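Local coordinates for hexapeptide transferase family protein (Anaplasma phagocytophilum, PDB 3IXC) that binds magnesium ions, folds as a left-handed parallel beta-helix and probably has transferase activity, at residues 147-150 / 156-159; 164-167 / 171-174; 55-60 / 182-187. One frame throughout, in Å; residues are numbered along the deposited sequence.

Overall arrangement
Contacts 1 and 2 lie at the carboxyl-terminal end of the left-handed beta-helix; helix 170-188 runs back along it from contact 2 to contact 3, on an early coil. Contacts 1 and 2 are neighbours, their centres 14 Å apart, and are joined through the antiparallel strands 155-159 and 162-167, where Leu156 N lies 2.8 Å from Arg166 O in a probable hydrogen bond. Contact 3 uses the other end of the helix, with its centre 23 Å from that of contact 2 and 26 Å from that of contact 1. Contacts 1 and 2 lie away from the magnesium sites, whereas in contact 3 the side chain of Tyr183 comes within about 4 Å of a bound magnesium ion.

Contact 1. Residues 147-150 / 156-159; sequences RGKI and LWAG
At the last corner of the left-handed beta-helix, the indole of Trp157 packs against Lys149 and the backbone carbonyl of Ile150. The two segments belong to different faces of the prism: Ile150 starts strand 150-151, the outermost strand of its sheet within this chain, whereas Trp157 lies on strand 155-159 of the neighbouring sheet. The chain turns between them, and the six-membered ring of the indole reaches back across the corner. Ile150 O is the nearer partner, 3.4 Å from Trp157 CZ2 and 3.8 Å from Trp157 CH2, approaching the ring obliquely. On the neighbouring part of the same ring, Lys149 CB stands 4.0 Å from Trp157 CZ3. A bend in the lysine chain at chi2 (-79°) sets Lys149 CD 4.1 Å from Trp157 CZ3, and a second at chi4 (-87°) turns NZ off the indole, so that aliphatic carbons rather than the charge meet the aromatic system. The two side chains cross at about a right angle. The pyrrole end of the indole has a different task: Trp157 NE1 donates a hydrogen bond to the carboxylate of Glu155, which probably helps to fix the rotation of the ring. Backbone bonds hold both parts to the coil before, Lys149 pairing with Val132 and Trp157 with Met138, and the indole also packs on Leu139 and Ala162. The contact lies at the surface and buries 123 Å² in total. Its chemistry is that of an amphipathic ring, with the N-H satisfied by a nearby acid while the benzo carbons make van der Waals contact with a lysine stem and a main-chain oxygen; that division of labour probably favours one orientation of the indole at the corner.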
loop_
_atom_site.group_PDB
_atom_site.type_symbol
_atom_site.label_atom_id
_atom_site.label_comp_id
_atom_site.label_asym_id
_atom_site.label_seq_id
_atom_site.Cartn_x
_atom_site.Cartn_y
_atom_site.Cartn_z
ATOM N N ARG A 147 3.573 -19.286 1.609
ATOM C CA ARG A 147 4.779 -19.710 2.309
ATOM C C ARG A 147 5.442 -20.937 1.680
ATOM O O ARG A 147 4.792 -21.940 1.382
ATOM C CB ARG A 147 4.517 -19.911 3.807
ATOM C CG ARG A 147 4.358 -18.601 4.585
ATOM C CD ARG A 147 4.302 -18.851 6.088
ATOM N NE ARG A 147 4.228 -17.609 6.858
ATOM C CZ ARG A 147 4.188 -17.557 8.185
ATOM N NH1 ARG A 147 4.210 -18.676 8.895
ATOM N NH2 ARG A 147 4.122 -16.386 8.807
ATOM N N GLY A 148 6.746 -20.826 1.456
ATOM C CA GLY A 148 7.556 -21.945 0.980
ATOM C C GLY A 148 7.475 -22.310 -0.491
ATOM O O GLY A 148 8.155 -23.236 -0.928
ATOM N N LYS A 149 6.649 -21.598 -1.256
ATOM C CA LYS A 149 6.499 -21.894 -2.685
ATOM C C LYS A 149 7.739 -21.459 -3.452
ATOM O O LYS A 149 8.361 -20.455 -3.101
ATOM C CB LYS A 149 5.238 -21.241 -3.264
ATOM C CG LYS A 149 3.924 -21.831 -2.738
ATOM C CD LYS A 149 3.593 -23.158 -3.438
ATOM C CE LYS A 149 2.299 -23.778 -2.912
ATOM N NZ LYS A 149 2.502 -24.646 -1.714
ATOM N N ILE A 150 8.089 -22.230 -4.481
ATOM C CA ILE A 150 9.290 -21.983 -5.279
ATOM C C ILE A 150 8.923 -21.712 -6.738
ATOM O O ILE A 150 8.403 -22.599 -7.427
ATOM C CB ILE A 150 10.273 -23.189 -5.234
ATOM C CG1 ILE A 150 10.335 -23.821 -3.838
ATOM C CG2 ILE A 150 11.661 -22.772 -5.724
ATOM C CD1 ILE A 150 11.021 -22.975 -2.798
ATOM N N LEU A 156 6.515 -18.006 -15.109
ATOM C CA LEU A 156 5.610 -16.946 -14.703
ATOM C C LEU A 156 4.518 -17.565 -13.827
ATOM O O LEU A 156 3.837 -18.505 -14.237
ATOM C CB LEU A 156 4.985 -16.251 -15.923
ATOM C CG LEU A 156 3.842 -15.259 -15.642
ATOM C CD1 LEU A 156 4.285 -14.089 -14.753
ATOM C CD2 LEU A 156 3.265 -14.750 -16.963
ATOM N N TRP A 157 4.389 -17.049 -12.609
ATOM C CA TRP A 157 3.309 -17.451 -11.711
ATOM C C TRP A 157 2.350 -16.280 -11.562
ATOM O O TRP A 157 2.734 -15.113 -11.745
ATOM C CB TRP A 157 3.871 -17.836 -10.341
ATOM C CG TRP A 157 4.486 -19.212 -10.267
ATOM C CD1 TRP A 157 5.278 -19.826 -11.203
ATOM C CD2 TRP A 157 4.394 -20.117 -9.162
ATOM N NE1 TRP A 157 5.670 -21.064 -10.752
ATOM C CE2 TRP A 157 5.137 -21.271 -9.503
ATOM C CE3 TRP A 157 3.742 -20.070 -7.919
ATOM C CZ2 TRP A 157 5.248 -22.370 -8.645
ATOM C CZ3 TRP A 157 3.854 -21.170 -7.063
ATOM C CH2 TRP A 157 4.601 -22.302 -7.435
ATOM N N ALA A 158 1.099 -16.597 -11.238
ATOM C CA ALA A 158 0.054 -15.586 -11.107
ATOM C C ALA A 158 -1.046 -16.099 -10.208
ATOM O O ALA A 158 -1.211 -17.316 -10.034
ATOM C CB ALA A 158 -0.525 -15.231 -12.482
ATOM N N GLY A 159 -1.804 -15.160 -9.651
ATOM C CA GLY A 159 -3.002 -15.501 -8.892
ATOM C C GLY A 159 -2.847 -15.401 -7.391
ATOM O O GLY A 159 -1.782 -15.031 -6.875
#

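Contact 2. Residues 164-167 / 171-174; sequences FLRM and EEIL
Arg166 and Glu172 meet head-on in a bidentate salt bridge that spans the connection between the final strand of the beta-helix domain, 162-167, and the helix 170-188. Each terminal nitrogen takes one carboxylate oxygen: Arg166 NH1 donates to Glu172 OE1 at 2.8 Å and 173°, and Arg166 NH2 to Glu172 OE2 at 2.8 Å and 179°. Both oxygens use their syn lone pairs, and the guanidinium and carboxylate planes are nearly coplanar, so the two groups form a flat, doubly bonded pair. Two further bonds steady it. Arg166 NH1 also donates to Met167 O at 3.1 Å, a more bent bond, while Glu172 OE1 accepts from the backbone N of Thr169, just ahead of the helix. With CG set between the backbone N and the carbonyl carbon (chi1 57°), the arginine then runs extended to NE, which brings its end up to the helix. Behind it, the strand carries a classic beta bulge, in which Leu165 and Arg166 both face Leu156. Just before the bulge, the Phe164 ring has Arg166 N 3.7 Å above one face, over its centre.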
loop_
_atom_site.group_PDB
_atom_site.type_symbol
_atom_site.label_atom_id
_atom_site.label_comp_id
_atom_site.label_asym_id
_atom_site.label_seq_id
_atom_site.Cartn_x
_atom_site.Cartn_y
_atom_site.Cartn_z
ATOM N N PHE A 164 1.819 -21.732 -10.921
ATOM C CA PHE A 164 2.426 -21.692 -12.244
ATOM C C PHE A 164 1.371 -21.403 -13.316
ATOM O O PHE A 164 0.343 -22.082 -13.384
ATOM C CB PHE A 164 3.142 -23.009 -12.537
ATOM C CG PHE A 164 3.659 -23.116 -13.942
ATOM C CD1 PHE A 164 4.842 -22.488 -14.305
ATOM C CD2 PHE A 164 2.962 -23.844 -14.899
ATOM C CE1 PHE A 164 5.328 -22.581 -15.605
ATOM C CE2 PHE A 164 3.441 -23.947 -16.210
ATOM C CZ PHE A 164 4.633 -23.314 -16.556
ATOM N N LEU A 165 1.640 -20.390 -14.140
ATOM C CA LEU A 165 0.772 -20.039 -15.263
ATOM C C LEU A 165 1.340 -20.571 -16.577
ATOM O O LEU A 165 0.658 -21.293 -17.307
ATOM C CB LEU A 165 0.583 -18.522 -15.354
ATOM C CG LEU A 165 -0.402 -18.012 -16.415
ATOM C CD1 LEU A 165 -1.851 -18.465 -16.125
ATOM C CD2 LEU A 165 -0.315 -16.500 -16.515
ATOM N N ARG A 166 2.586 -20.203 -16.864
ATOM C CA ARG A 166 3.251 -20.593 -18.109
ATOM C C ARG A 166 4.719 -20.195 -18.022
ATOM O O ARG A 166 5.120 -19.466 -17.119
ATOM C CB ARG A 166 2.607 -19.892 -19.307
ATOM C CG ARG A 166 2.596 -18.361 -19.203
ATOM C CD ARG A 166 2.108 -17.720 -20.493
ATOM N NE ARG A 166 1.942 -16.270 -20.378
ATOM C CZ ARG A 166 2.934 -15.384 -20.481
ATOM N NH1 ARG A 166 4.185 -15.796 -20.686
ATOM N NH2 ARG A 166 2.680 -14.081 -20.365
ATOM N N MET A 167 5.518 -20.677 -18.968
ATOM C CA MET A 167 6.854 -20.123 -19.144
ATOM C C MET A 167 6.762 -18.731 -19.778
ATOM O O MET A 167 5.773 -18.390 -20.435
ATOM C CB MET A 167 7.731 -21.052 -19.995
ATOM C CG MET A 167 7.931 -22.449 -19.404
ATOM S SD MET A 167 8.661 -22.471 -17.753
ATOM C CE MET A 167 10.381 -22.089 -18.095
ATOM N N GLU A 171 10.531 -12.122 -25.197
ATOM C CA GLU A 171 10.404 -10.704 -24.852
ATOM C C GLU A 171 10.373 -10.482 -23.334
ATOM O O GLU A 171 11.036 -9.571 -22.815
ATOM C CB GLU A 171 9.165 -10.097 -25.522
ATOM C CG GLU A 171 8.987 -8.596 -25.308
ATOM C CD GLU A 171 7.693 -8.046 -25.898
ATOM O OE1 GLU A 171 6.982 -8.782 -26.626
ATOM O OE2 GLU A 171 7.386 -6.863 -25.635
ATOM N N GLU A 172 9.620 -11.327 -22.633
ATOM C CA GLU A 172 9.515 -11.240 -21.172
ATOM C C GLU A 172 10.840 -11.536 -20.471
ATOM O O GLU A 172 11.201 -10.846 -19.505
ATOM C CB GLU A 172 8.415 -12.166 -20.660
ATOM C CG GLU A 172 7.025 -11.613 -20.919
ATOM C CD GLU A 172 5.929 -12.628 -20.722
ATOM O OE1 GLU A 172 6.218 -13.843 -20.706
ATOM O OE2 GLU A 172 4.767 -12.195 -20.586
ATOM N N ILE A 173 11.568 -12.542 -20.960
ATOM C CA ILE A 173 12.876 -12.897 -20.391
ATOM C C ILE A 173 13.866 -11.748 -20.608
ATOM O O ILE A 173 14.588 -11.339 -19.682
ATOM C CB ILE A 173 13.438 -14.213 -20.990
ATOM C CG1 ILE A 173 12.524 -15.392 -20.653
ATOM C CG2 ILE A 173 14.838 -14.503 -20.449
ATOM C CD1 ILE A 173 12.665 -15.885 -19.229
ATOM N N LEU A 174 13.896 -11.217 -21.830
ATOM C CA LEU A 174 14.755 -10.063 -22.109
ATOM C C LEU A 174 14.412 -8.870 -21.214
ATOM O O LEU A 174 15.298 -8.105 -20.812
ATOM C CB LEU A 174 14.655 -9.652 -23.580
ATOM C CG LEU A 174 15.288 -10.626 -24.577
ATOM C CD1 LEU A 174 14.892 -10.234 -25.999
ATOM C CD2 LEU A 174 16.814 -10.641 -24.432
#

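Contact 3. Residues 55-60 / 182-187; sequences GKNASI and NYIALS
Asn57 meets Ile184 where a turn of the domain touches the helix 170-188. From the asparagine backbone outward, CB comes first: Asn57 CB lies 4.0 Å from Ile184 CG2 and 4.2 Å from Ile184 CD1, between two branches of the isoleucine. Next, Asn57 CG keeps 4.2 Å from Ile184 CG2. Beyond it the amide turns polar, and Asn57 OD1 accepts a hydrogen bond from Arg188, so the helix is held at the tip as well as along the stem. The main chain joins in, with Asn57 O 3.6 Å from Ile184 CG1. Asn57 has a positive phi (64°) in the type II turn from Gly55 to Ala58, a corner between two faces of the left-handed beta-helix, against whose side the helix lies. At the start of the following strand, Ser59 CB packs 3.7 Å from Ser187 CB. A chi1 of 72° puts Ser187 OG between its backbone N and carbonyl carbon, where it bonds Ile184 O at 2.8 Å and leaves CB to meet Ser59. Ser59 OG approaches Tyr183 CD1 obliquely at 4.0 Å and makes a weak hydrogen bond with the indole N-H of Trp61, whose ring plane stands nearly perpendicular to that of the tyrosine. Tyr183 OH is hydrogen-bonded to Arg67 of the second subunit, and His88 of that subunit, a magnesium-binding histidine, packs against the same side chain.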
loop_
_atom_site.group_PDB
_atom_site.type_symbol
_atom_site.label_atom_id
_atom_site.label_comp_id
_atom_site.label_asym_id
_atom_site.label_seq_id
_atom_site.Cartn_x
_atom_site.Cartn_y
_atom_site.Cartn_z
ATOM N N GLY A 55 22.951 -2.504 -2.277
ATOM C CA GLY A 55 24.067 -2.571 -3.216
ATOM C C GLY A 55 24.191 -1.442 -4.218
ATOM O O GLY A 55 23.329 -0.559 -4.302
ATOM N N LYS A 56 25.287 -1.492 -4.975
ATOM C CA LYS A 56 25.599 -0.542 -6.038
ATOM C C LYS A 56 24.426 -0.360 -7.005
ATOM O O LYS A 56 23.848 -1.339 -7.469
ATOM C CB LYS A 56 26.841 -1.046 -6.790
ATOM C CG LYS A 56 27.115 -0.410 -8.124
ATOM C CD LYS A 56 28.406 -0.995 -8.710
ATOM C CE LYS A 56 28.692 -0.443 -10.100
ATOM N NZ LYS A 56 30.001 -0.963 -10.618
ATOM N N ASN A 57 24.088 0.895 -7.301
ATOM C CA ASN A 57 23.082 1.231 -8.319
ATOM C C ASN A 57 21.663 0.762 -8.024
ATOM O O ASN A 57 20.819 0.793 -8.913
ATOM C CB ASN A 57 23.495 0.728 -9.715
ATOM C CG ASN A 57 24.755 1.405 -10.239
ATOM O OD1 ASN A 57 25.069 2.553 -9.884
ATOM N ND2 ASN A 57 25.477 0.701 -11.106
ATOM N N ALA A 58 21.405 0.306 -6.796
ATOM C CA ALA A 58 20.031 -0.002 -6.398
ATOM C C ALA A 58 19.217 1.282 -6.298
ATOM O O ALA A 58 19.774 2.377 -6.214
ATOM C CB ALA A 58 20.004 -0.760 -5.074
ATOM N N SER A 59 17.896 1.147 -6.318
ATOM C CA SER A 59 17.024 2.303 -6.142
ATOM C C SER A 59 15.836 1.911 -5.271
ATOM O O SER A 59 15.127 0.932 -5.542
ATOM C CB SER A 59 16.591 2.923 -7.485
ATOM O OG SER A 59 15.998 1.979 -8.374
ATOM N N ILE A 60 15.669 2.671 -4.199
ATOM C CA ILE A 60 14.636 2.422 -3.192
ATOM C C ILE A 60 13.716 3.636 -3.238
ATOM O O ILE A 60 14.148 4.758 -2.962
ATOM C CB ILE A 60 15.271 2.238 -1.789
ATOM C CG1 ILE A 60 16.410 1.191 -1.833
ATOM C CG2 ILE A 60 14.211 1.911 -0.747
ATOM C CD1 ILE A 60 15.975 -0.237 -2.243
ATOM N N ASN A 182 16.710 0.031 -16.987
ATOM C CA ASN A 182 15.863 1.214 -17.110
ATOM C C ASN A 182 15.772 1.957 -15.788
ATOM O O ASN A 182 15.864 3.187 -15.759
ATOM C CB ASN A 182 14.453 0.836 -17.575
ATOM C CG ASN A 182 14.396 0.399 -19.026
ATOM O OD1 ASN A 182 15.365 0.524 -19.783
ATOM N ND2 ASN A 182 13.239 -0.128 -19.427
ATOM N N TYR A 183 15.604 1.204 -14.698
ATOM C CA TYR A 183 15.450 1.809 -13.379
ATOM C C TYR A 183 16.736 2.433 -12.856
ATOM O O TYR A 183 16.694 3.474 -12.182
ATOM C CB TYR A 183 14.821 0.826 -12.371
ATOM C CG TYR A 183 13.380 1.186 -12.126
ATOM C CD1 TYR A 183 13.043 2.112 -11.137
ATOM C CD2 TYR A 183 12.363 0.676 -12.931
ATOM C CE1 TYR A 183 11.718 2.497 -10.938
ATOM C CE2 TYR A 183 11.038 1.060 -12.741
ATOM C CZ TYR A 183 10.732 1.965 -11.736
ATOM O OH TYR A 183 9.433 2.344 -11.536
ATOM N N ILE A 184 17.873 1.822 -13.179
ATOM C CA ILE A 184 19.157 2.444 -12.837
ATOM C C ILE A 184 19.234 3.803 -13.531
ATOM O O ILE A 184 19.527 4.816 -12.885
ATOM C CB ILE A 184 20.371 1.557 -13.211
ATOM C CG1 ILE A 184 20.336 0.240 -12.418
ATOM C CG2 ILE A 184 21.696 2.314 -12.948
ATOM C CD1 ILE A 184 21.324 -0.838 -12.927
ATOM N N ALA A 185 18.935 3.825 -14.829
ATOM C CA ALA A 185 18.989 5.070 -15.604
ATOM C C ALA A 185 18.003 6.107 -15.074
ATOM O O ALA A 185 18.357 7.285 -14.910
ATOM C CB ALA A 185 18.740 4.793 -17.081
ATOM N N LEU A 186 16.779 5.659 -14.795
ATOM C CA LEU A 186 15.725 6.523 -14.248
ATOM C C LEU A 186 16.165 7.172 -12.939
ATOM O O LEU A 186 16.007 8.388 -12.749
ATOM C CB LEU A 186 14.435 5.712 -14.032
ATOM C CG LEU A 186 13.182 6.485 -13.592
ATOM C CD1 LEU A 186 12.761 7.515 -14.643
ATOM C CD2 LEU A 186 12.035 5.531 -13.317
ATOM N N SER A 187 16.736 6.365 -12.045
ATOM C CA SER A 187 17.158 6.860 -10.732
ATOM C C SER A 187 18.307 7.873 -10.803
ATOM O O SER A 187 18.455 8.694 -9.896
ATOM C CB SER A 187 17.512 5.697 -9.801
ATOM O OG SER A 187 18.734 5.080 -10.175
#